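Local coordinates for protein dehydrogenase (Chromobacterium violaceum, PDB 3Q2I) that probably oxidises a UDP-linked N-acetylglucosaminuronic acid with NAD, a step in the biosynthesis of 2,3-diacetamido-2,3-dideoxy-D-mannuronic acid, at residues 216-228 and 237-249. Residues are numbered along the deposited sequence; the frame is centred on the assembly and turned at random.
Sequences LARNIEVEDTGTV and LGSMNVTMLTYPK. With HP7 ((2S,3S,4R,5R,6R)-5-acetamido-6-[[[(2R,3S,4R,5R)-5-(2,4-dioxopyrimidin-1-yl)-3,4-dihydroxy-oxolan-2-yl]methoxy-hydroxy-phosphoryl]oxy-hydroxy-phosphoryl]oxy-3,4-dihydroxy-oxane-2-carboxylic acid), chain C.
Strands 225-228 and 237-243 pair as the antiparallel arms of a beta hairpin in the mixed sheet of the C-terminal alpha/beta domain. Gly226 with Val242 and Val228 with Met240 are hydrogen-bonded pairs. Thr225 with Thr243 and Thr227 with Asn241 are non-hydrogen-bonded pairs, with all four side chains on one face. There Thr227 OG1 donates to Asn241 OD1 at 2.7 Å, in the plane of the amide carbonyl. The chi1 of Thr227, -172°, sets OG1 opposite its own backbone N and alongside the Asn241 side chain. Asn241 OD1 also accepts from Ser239 OG of a second subunit in the modelled conformer, and Asn241 ND2 bonds Asn162. The Thr225 and Thr243 side chains lie side by side, and their OG1 atoms are hydrogen-bonded at 3.0 Å. Thr243 OG1 accepts from Leu245 N, an ST turn at the strand end. On the other face Val228 CG1 packs tightly on Met240 CB at 3.5 Å, and Phe188 touches both side chains.

Just past the last pair, Met244 N adds one more backbone bond, to Asp224 O at 2.8 Å. Leu245 then turns its side chain into the loop before strand 225-228. Its CD1 touches Leu216 CB at 3.8 Å, and its two methyls lie against the Asp224 carboxylate. In one of its two modelled conformers, the Arg218 guanidinium has Leu245 CD2 3.6 Å above the centre of one face, and its NE bonds Arg167 O. Asp224 is buried, and its carboxylate gathers the loop. OD1 accepts from Leu216 N and Thr225 OG1, from opposite faces of the carboxylate plane. OD2 accepts from Ala217 N and Arg218 N, the latter at 2.9 Å. These bonds would favour a charged carboxylate. Asp224 and Thr225 both face Ala214 of strand 206-214, a classic beta bulge at the start of the first hairpin strand. The second arm of the hairpin leads on to Lys249 in the UDP-sugar pocket.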
ATOM      1  N   LEU A 216      28.190   1.490  -2.981  1.00 16.38           N
ATOM      2  CA  LEU A 216      28.616   1.447  -4.385  1.00 14.51           C
ATOM      3  C   LEU A 216      30.038   0.951  -4.621  1.00 19.42           C
ATOM      4  O   LEU A 216      30.406   0.592  -5.750  1.00 21.08           O
ATOM      5  CB  LEU A 216      28.443   2.789  -5.097  1.00 13.49           C
ATOM      6  CG  LEU A 216      26.988   3.249  -5.019  1.00 14.09           C
ATOM      7  CD1 LEU A 216      26.857   4.631  -5.660  1.00 15.98           C
ATOM      8  CD2 LEU A 216      26.110   2.260  -5.832  1.00 18.66           C
ATOM      9  N   ALA A 217      30.838   0.939  -3.558  1.00 17.19           N
ATOM     10  CA  ALA A 217      32.241   0.510  -3.786  1.00 19.66           C
ATOM     11  C   ALA A 217      32.859  -0.182  -2.604  1.00 20.78           C
ATOM     12  O   ALA A 217      33.671  -1.082  -2.784  1.00 25.72           O
ATOM     13  CB  ALA A 217      33.117   1.654  -4.166  1.00 19.76           C
ATOM     14  N   ARG A 218      32.566   0.234  -1.380  1.00 19.50           N
ATOM     15  CA  ARG A 218      33.283  -0.366  -0.251  0.50 18.82           C
ATOM     16  C   ARG A 218      32.754  -1.738   0.130  1.00 20.67           C
ATOM     17  O   ARG A 218      31.608  -2.080  -0.165  1.00 22.50           O
ATOM     18  CB  ARG A 218      33.261   0.581   0.945  0.50 18.70           C
ATOM     19  CG  ARG A 218      33.928   1.886   0.610  0.50 16.15           C
ATOM     20  CD  ARG A 218      35.478   1.746   0.511  0.50 19.17           C
ATOM     21  NE  ARG A 218      36.000   3.020   0.041  0.50  9.81           N
ATOM     22  CZ  ARG A 218      36.290   3.308  -1.225  0.50 18.09           C
ATOM     23  NH1 ARG A 218      36.201   2.350  -2.152  0.50 18.11           N
ATOM     24  NH2 ARG A 218      36.751   4.513  -1.538  0.50 15.95           N
ATOM     25  N   ASN A 219      33.612  -2.546   0.748  1.00 19.59           N
ATOM     26  CA  ASN A 219      33.233  -3.856   1.218  1.00 20.06           C
ATOM     27  C   ASN A 219      32.801  -3.791   2.680  1.00 21.03           C
ATOM     28  O   ASN A 219      33.563  -4.081   3.616  1.00 21.06           O
ATOM     29  CB  ASN A 219      34.406  -4.829   1.003  1.00 20.30           C
ATOM     30  CG  ASN A 219      34.637  -5.102  -0.477  1.00 30.04           C
ATOM     31  OD1 ASN A 219      33.688  -5.384  -1.214  1.00 39.09           O
ATOM     32  ND2 ASN A 219      35.898  -5.023  -0.919  1.00 35.05           N
ATOM     33  N   ILE A 220      31.561  -3.339   2.865  1.00 16.93           N
ATOM     34  CA  ILE A 220      30.956  -3.075   4.160  1.00 17.69           C
ATOM     35  C   ILE A 220      29.454  -3.291   3.942  1.00 17.02           C
ATOM     36  O   ILE A 220      29.035  -3.332   2.812  1.00 22.45           O
ATOM     37  CB  ILE A 220      31.155  -1.628   4.611  1.00 16.75           C
ATOM     38  CG1 ILE A 220      30.651  -0.631   3.547  1.00 15.99           C
ATOM     39  CG2 ILE A 220      32.641  -1.356   4.881  1.00 20.94           C
ATOM     40  CD1 ILE A 220      30.942   0.813   3.886  1.00 18.89           C
ATOM     41  N   GLU A 221      28.704  -3.385   5.016  1.00 17.99           N
ATOM     42  CA  GLU A 221      27.266  -3.611   4.823  1.00 19.57           C
ATOM     43  C   GLU A 221      26.460  -2.318   4.890  1.00 18.33           C
ATOM     44  O   GLU A 221      25.374  -2.287   4.330  1.00 17.02           O
ATOM     45  CB  GLU A 221      26.784  -4.661   5.802  1.00 23.64           C
ATOM     46  CG  GLU A 221      26.634  -4.050   7.169  1.00 16.59           C
ATOM     47  CD  GLU A 221      25.996  -5.023   8.131  1.00 26.32           C
ATOM     48  OE1 GLU A 221      26.298  -4.894   9.345  1.00 16.97           O
ATOM     49  OE2 GLU A 221      25.194  -5.886   7.641  1.00 24.87           O
ATOM     50  N   VAL A 222      27.016  -1.248   5.464  1.00 15.38           N
ATOM     51  CA  VAL A 222      26.385   0.067   5.489  1.00 15.56           C
ATOM     52  C   VAL A 222      26.619   0.905   4.223  1.00 12.57           C
ATOM     53  O   VAL A 222      27.423   0.537   3.352  1.00 14.73           O
ATOM     54  CB  VAL A 222      26.843   0.902   6.736  1.00 13.34           C
ATOM     55  CG1 VAL A 222      26.564   0.103   8.035  1.00 15.03           C
ATOM     56  CG2 VAL A 222      28.330   1.306   6.583  1.00 18.21           C
ATOM     57  N   GLU A 223      25.870   1.985   4.032  1.00 14.11           N
ATOM     58  CA  GLU A 223      26.022   2.810   2.844  1.00 14.93           C
ATOM     59  C   GLU A 223      27.322   3.573   2.805  1.00 14.14           C
ATOM     60  O   GLU A 223      27.763   4.112   3.845  1.00 14.47           O
ATOM     61  CB  GLU A 223      24.807   3.735   2.624  1.00 14.46           C
ATOM     62  CG  GLU A 223      24.757   5.029   3.501  1.00 14.75           C
ATOM     63  CD  GLU A 223      24.412   4.869   4.964  1.00 14.05           C
ATOM     64  OE1 GLU A 223      24.061   3.770   5.430  1.00 15.11           O
ATOM     65  OE2 GLU A 223      24.464   5.881   5.719  1.00 16.09           O
ATOM     66  N   ASP A 224      27.921   3.625   1.620  1.00 14.47           N
ATOM     67  CA  ASP A 224      28.961   4.596   1.348  1.00 13.94           C
ATOM     68  C   ASP A 224      28.508   5.837   0.627  1.00 13.55           C
ATOM     69  O   ASP A 224      29.294   6.786   0.453  1.00 15.79           O
ATOM     70  CB  ASP A 224      30.211   3.950   0.675  1.00 14.69           C
ATOM     71  CG  ASP A 224      29.880   3.286  -0.661  1.00 20.96           C
ATOM     72  OD1 ASP A 224      28.909   3.715  -1.344  1.00 16.75           O
ATOM     73  OD2 ASP A 224      30.627   2.351  -1.018  1.00 18.85           O
ATOM     74  N   THR A 225      27.224   5.844   0.199  1.00 12.89           N
ATOM     75  CA  THR A 225      26.690   6.899  -0.665  1.00 12.47           C
ATOM     76  C   THR A 225      25.193   7.027  -0.374  1.00 12.85           C
ATOM     77  O   THR A 225      24.528   6.029  -0.199  1.00 14.73           O
ATOM     78  CB  THR A 225      26.862   6.497  -2.160  1.00 15.75           C
ATOM     79  OG1 THR A 225      28.270   6.300  -2.426  1.00 16.64           O
ATOM     80  CG2 THR A 225      26.322   7.564  -3.123  1.00 15.54           C
ATOM     81  N   GLY A 226      24.664   8.247  -0.381  1.00 13.34           N
ATOM     82  CA  GLY A 226      23.220   8.390  -0.126  1.00 12.92           C
ATOM     83  C   GLY A 226      22.726   9.754  -0.502  1.00 12.41           C
ATOM     84  O   GLY A 226      23.479  10.722  -0.553  1.00 14.16           O
ATOM     85  N   THR A 227      21.414   9.876  -0.674  1.00 11.40           N
ATOM     86  CA  THR A 227      20.788  11.151  -0.898  1.00 12.03           C
ATOM     87  C   THR A 227      19.424  11.141  -0.203  1.00 14.21           C
ATOM     88  O   THR A 227      18.792  10.085  -0.112  1.00 14.41           O
ATOM     89  CB  THR A 227      20.675  11.484  -2.406  1.00 14.09           C
ATOM     90  OG1 THR A 227      20.225  12.830  -2.546  1.00 16.93           O
ATOM     91  CG2 THR A 227      19.768  10.501  -3.218  1.00 15.02           C
ATOM     92  N   VAL A 228      19.077  12.272   0.393  1.00 11.57           N
ATOM     93  CA  VAL A 228      17.781  12.335   1.077  1.00 12.21           C
ATOM     94  C   VAL A 228      17.069  13.601   0.656  1.00 13.67           C
ATOM     95  O   VAL A 228      17.682  14.667   0.736  1.00 14.90           O
ATOM     96  CB  VAL A 228      17.930  12.264   2.591  1.00 15.41           C
ATOM     97  CG1 VAL A 228      18.864  13.333   3.144  1.00 19.89           C
ATOM     98  CG2 VAL A 228      16.556  12.257   3.257  1.00 12.43           C
ATOM     99  N   LEU A 237      11.789  22.947   1.530  1.00 13.92           N
ATOM    100  CA  LEU A 237      12.241  21.668   0.968  1.00 15.10           C
ATOM    101  C   LEU A 237      13.737  21.655   0.829  1.00 15.29           C
ATOM    102  O   LEU A 237      14.392  22.704   0.795  1.00 15.91           O
ATOM    103  CB  LEU A 237      11.646  21.435  -0.416  1.00 13.55           C
ATOM    104  CG  LEU A 237      10.120  21.481  -0.408  1.00 16.63           C
ATOM    105  CD1 LEU A 237       9.638  21.308  -1.843  1.00 14.06           C
ATOM    106  CD2 LEU A 237       9.587  20.304   0.426  1.00 13.81           C
ATOM    107  N   GLY A 238      14.327  20.472   0.738  1.00 13.08           N
ATOM    108  CA  GLY A 238      15.767  20.443   0.540  1.00 15.90           C
ATOM    109  C   GLY A 238      16.282  19.046   0.301  1.00 15.29           C
ATOM    110  O   GLY A 238      15.524  18.074   0.322  1.00 14.43           O
ATOM    111  N   SER A 239      17.591  18.934   0.107  1.00 13.84           N
ATOM    112  CA  SER A 239      18.233  17.621  -0.015  0.50 13.85           C
ATOM    113  C   SER A 239      19.565  17.606   0.721  1.00 12.54           C
ATOM    114  O   SER A 239      20.201  18.660   0.886  1.00 17.02           O
ATOM    115  CB  SER A 239      18.514  17.327  -1.492  0.50 14.73           C
ATOM    116  OG  SER A 239      19.332  18.312  -2.095  0.50 17.45           O
ATOM    117  N   MET A 240      19.965  16.428   1.170  1.00 12.94           N
ATOM    118  CA  MET A 240      21.322  16.196   1.643  1.00 15.01           C
ATOM    119  C   MET A 240      21.937  15.043   0.873  1.00 16.14           C
ATOM    120  O   MET A 240      21.298  13.997   0.701  1.00 14.63           O
ATOM    121  CB  MET A 240      21.277  15.824   3.132  1.00 16.54           C
ATOM    122  CG  MET A 240      22.711  15.648   3.604  1.00 16.24           C
ATOM    123  SD  MET A 240      22.743  15.479   5.412  1.00 18.79           S
ATOM    124  CE  MET A 240      24.405  14.912   5.641  1.00 17.47           C
ATOM    125  N   ASN A 241      23.140  15.283   0.338  1.00 14.96           N
ATOM    126  CA  ASN A 241      23.810  14.314  -0.541  1.00 17.05           C
ATOM    127  C   ASN A 241      25.124  13.968   0.124  1.00 14.55           C
ATOM    128  O   ASN A 241      25.839  14.885   0.605  1.00 16.37           O
ATOM    129  CB  ASN A 241      24.179  14.996  -1.857  1.00 14.76           C
ATOM    130  CG  ASN A 241      22.986  15.536  -2.563  1.00 19.15           C
ATOM    131  OD1 ASN A 241      22.034  14.806  -2.831  1.00 22.39           O
ATOM    132  ND2 ASN A 241      22.989  16.834  -2.839  1.00 22.64           N
ATOM    133  N   VAL A 242      25.432  12.685   0.257  1.00 13.30           N
ATOM    134  CA  VAL A 242      26.676  12.291   0.895  0.50 15.30           C
ATOM    135  C   VAL A 242      27.369  11.186   0.097  1.00 16.13           C
ATOM    136  O   VAL A 242      26.711  10.241  -0.365  1.00 14.73           O
ATOM    137  CB  VAL A 242      26.412  11.900   2.356  0.50 15.42           C
ATOM    138  CG1 VAL A 242      25.733  13.059   3.079  0.50 18.58           C
ATOM    139  CG2 VAL A 242      25.485  10.674   2.473  0.50 14.40           C
ATOM    140  N   THR A 243      28.704  11.238  -0.038  1.00 16.03           N
ATOM    141  CA  THR A 243      29.396  10.023  -0.442  1.00 16.86           C
ATOM    142  C   THR A 243      30.751  10.011   0.223  1.00 16.72           C
ATOM    143  O   THR A 243      31.268  11.093   0.503  1.00 16.61           O
ATOM    144  CB  THR A 243      29.588   9.866  -1.967  1.00 18.01           C
ATOM    145  OG1 THR A 243      30.188   8.588  -2.264  1.00 16.76           O
ATOM    146  CG2 THR A 243      30.337  11.087  -2.548  1.00 17.30           C
ATOM    147  N   MET A 244      31.238   8.819   0.538  1.00 14.46           N
ATOM    148  CA  MET A 244      32.625   8.618   1.039  1.00 14.79           C
ATOM    149  C   MET A 244      33.518   8.150  -0.109  1.00 18.06           C
ATOM    150  O   MET A 244      34.640   7.669   0.129  1.00 20.17           O
ATOM    151  CB  MET A 244      32.643   7.625   2.209  1.00 16.48           C
ATOM    152  CG  MET A 244      31.927   8.112   3.450  1.00 15.72           C
ATOM    153  SD  MET A 244      32.484   9.713   4.075  1.00 18.37           S
ATOM    154  CE  MET A 244      31.027  10.746   3.969  1.00 18.89           C
ATOM    155  N   LEU A 245      33.054   8.274  -1.344  1.00 18.07           N
ATOM    156  CA  LEU A 245      33.794   7.672  -2.468  1.00 18.75           C
ATOM    157  C   LEU A 245      34.399   8.763  -3.341  1.00 17.07           C
ATOM    158  O   LEU A 245      34.706   8.495  -4.507  1.00 21.11           O
ATOM    159  CB  LEU A 245      32.842   6.865  -3.374  1.00 17.91           C
ATOM    160  CG  LEU A 245      32.110   5.753  -2.630  1.00 18.37           C
ATOM    161  CD1 LEU A 245      31.239   4.976  -3.614  1.00 17.96           C
ATOM    162  CD2 LEU A 245      33.070   4.852  -1.844  1.00 18.56           C
ATOM    163  N   THR A 246      34.634   9.957  -2.799  1.00 16.92           N
ATOM    164  CA  THR A 246      35.016  11.090  -3.644  1.00 17.28           C
ATOM    165  C   THR A 246      36.476  10.949  -4.128  1.00 18.99           C
ATOM    166  O   THR A 246      37.383  10.598  -3.350  1.00 19.92           O
ATOM    167  CB  THR A 246      34.924  12.389  -2.860  1.00 18.41           C
ATOM    168  OG1 THR A 246      33.592  12.516  -2.293  1.00 18.47           O
ATOM    169  CG2 THR A 246      35.195  13.564  -3.782  1.00 19.94           C
ATOM    170  N   TYR A 247      36.656  11.214  -5.415  1.00 19.86           N
ATOM    171  CA  TYR A 247      38.005  11.165  -6.030  1.00 20.97           C
ATOM    172  C   TYR A 247      38.665  12.510  -5.952  1.00 20.85           C
ATOM    173  O   TYR A 247      38.122  13.489  -6.437  1.00 21.95           O
ATOM    174  CB  TYR A 247      37.926  10.754  -7.508  1.00 24.45           C
ATOM    175  CG  TYR A 247      39.306  10.834  -8.145  1.00 24.97           C
ATOM    176  CD1 TYR A 247      40.230   9.831  -7.926  1.00 29.33           C
ATOM    177  CD2 TYR A 247      39.668  11.952  -8.860  1.00 28.89           C
ATOM    178  CE1 TYR A 247      41.516   9.928  -8.440  1.00 27.71           C
ATOM    179  CE2 TYR A 247      40.944  12.051  -9.398  1.00 28.25           C
ATOM    180  CZ  TYR A 247      41.833  11.056  -9.166  1.00 24.96           C
ATOM    181  OH  TYR A 247      43.107  11.212  -9.697  1.00 36.66           O
ATOM    182  N   PRO A 248      39.880  12.555  -5.357  1.00 21.73           N
ATOM    183  CA  PRO A 248      40.653  11.502  -4.723  1.00 21.79           C
ATOM    184  C   PRO A 248      40.816  11.755  -3.231  1.00 21.23           C
ATOM    185  O   PRO A 248      41.451  10.944  -2.545  1.00 22.46           O
ATOM    186  CB  PRO A 248      42.039  11.701  -5.355  1.00 24.58           C
ATOM    187  CG  PRO A 248      42.119  13.170  -5.450  1.00 22.27           C
ATOM    188  CD  PRO A 248      40.720  13.723  -5.683  1.00 25.55           C
ATOM    189  N   LYS A 249      40.237  12.847  -2.739  1.00 23.09           N
ATOM    190  CA  LYS A 249      40.234  13.184  -1.310  1.00 24.19           C
ATOM    191  C   LYS A 249      39.013  14.052  -0.977  1.00 22.64           C
ATOM    192  O   LYS A 249      38.248  14.391  -1.876  1.00 25.22           O
ATOM    193  CB  LYS A 249      41.534  13.943  -0.951  1.00 25.23           C
ATOM    194  CG  LYS A 249      41.648  15.291  -1.618  1.00 27.69           C
ATOM    195  CD  LYS A 249      43.021  15.920  -1.322  1.00 28.06           C
ATOM    196  CE  LYS A 249      43.210  17.096  -2.242  1.00 34.48           C
ATOM    197  NZ  LYS A 249      42.488  18.216  -1.612  1.00 44.51           N
TER
HETATM  198  N1  HP7 C 550      40.334  10.342   4.969  1.00 27.56           N
HETATM  199  C2  HP7 C 550      40.740  10.074   3.728  1.00 24.86           C
HETATM  200  O2  HP7 C 550      41.095   8.902   3.436  1.00 32.92           O
HETATM  201  N3  HP7 C 550      40.812  11.029   2.796  1.00 26.57           N
HETATM  202  C4  HP7 C 550      40.461  12.288   3.091  1.00 28.37           C
HETATM  203  O4  HP7 C 550      40.606  13.154   2.196  1.00 26.88           O
HETATM  204  C5  HP7 C 550      40.018  12.604   4.379  1.00 29.09           C
HETATM  205  C6  HP7 C 550      39.973  11.584   5.321  1.00 32.14           C
HETATM  206  PA  HP7 C 550      39.444  12.881   9.361  1.00 38.59           P
HETATM  207  PB  HP7 C 550      37.748  13.614  11.487  1.00 44.70           P
HETATM  208  O'P HP7 C 550      35.094   9.390   9.381  1.00 27.62           O
HETATM  209  O'Q HP7 C 550      35.295   8.542  11.403  1.00 28.10           O
HETATM  210  C1' HP7 C 550      35.306  13.215  10.618  1.00 33.93           C
HETATM  211  O1A HP7 C 550      39.277  14.046   8.398  1.00 42.54           O
HETATM  212  O1B HP7 C 550      37.739  15.013  10.915  1.00 45.84           O
HETATM  213  C1C HP7 C 550      40.223   9.230   5.923  1.00 29.94           C
HETATM  214  C2' HP7 C 550      33.923  13.650  11.132  1.00 25.92           C
HETATM  215  N2' HP7 C 550      34.014  14.919  11.856  1.00 26.25           N
HETATM  216  O2A HP7 C 550      40.629  12.767  10.281  1.00 43.77           O
HETATM  217  O2B HP7 C 550      38.465  13.259  12.774  1.00 49.85           O
HETATM  218  C2C HP7 C 550      41.506   8.972   6.702  1.00 51.26           C
HETATM  219  O2C HP7 C 550      41.594   7.546   6.792  1.00 52.29           O
HETATM  220  C3' HP7 C 550      33.324  12.591  12.049  1.00 28.19           C
HETATM  221  O3' HP7 C 550      31.927  12.936  12.199  1.00 25.73           O
HETATM  222  O3A HP7 C 550      38.139  12.651  10.268  1.00 40.97           O
HETATM  223  O3B HP7 C 550      36.196  13.176  11.743  1.00 35.92           O
HETATM  224  C3C HP7 C 550      41.182   9.504   8.088  1.00 38.34           C
HETATM  225  O3C HP7 C 550      41.891   8.777   9.093  1.00 61.12           O
HETATM  226  C4' HP7 C 550      33.418  11.192  11.420  1.00 25.34           C
HETATM  227  O4' HP7 C 550      33.021  10.162  12.318  1.00 29.85           O
HETATM  228  C4C HP7 C 550      39.680   9.287   8.236  1.00 31.95           C
HETATM  229  O4C HP7 C 550      39.255   9.610   6.905  1.00 32.80           O
HETATM  230  C5' HP7 C 550      34.913  10.935  11.140  1.00 27.09           C
HETATM  231  O5' HP7 C 550      35.259  11.874  10.125  1.00 31.15           O
HETATM  232  C5C HP7 C 550      39.093  10.311   9.183  1.00 35.04           C
HETATM  233  O5C HP7 C 550      39.333  11.534   8.499  1.00 33.18           O
HETATM  234  C6' HP7 C 550      35.124   9.531  10.627  1.00 22.17           C
HETATM  235  C7' HP7 C 550      33.389  16.058  11.565  1.00 34.49           C
HETATM  236  O7' HP7 C 550      32.528  16.221  10.690  1.00 33.03           O
HETATM  237  C8' HP7 C 550      33.782  17.243  12.416  1.00 28.18           C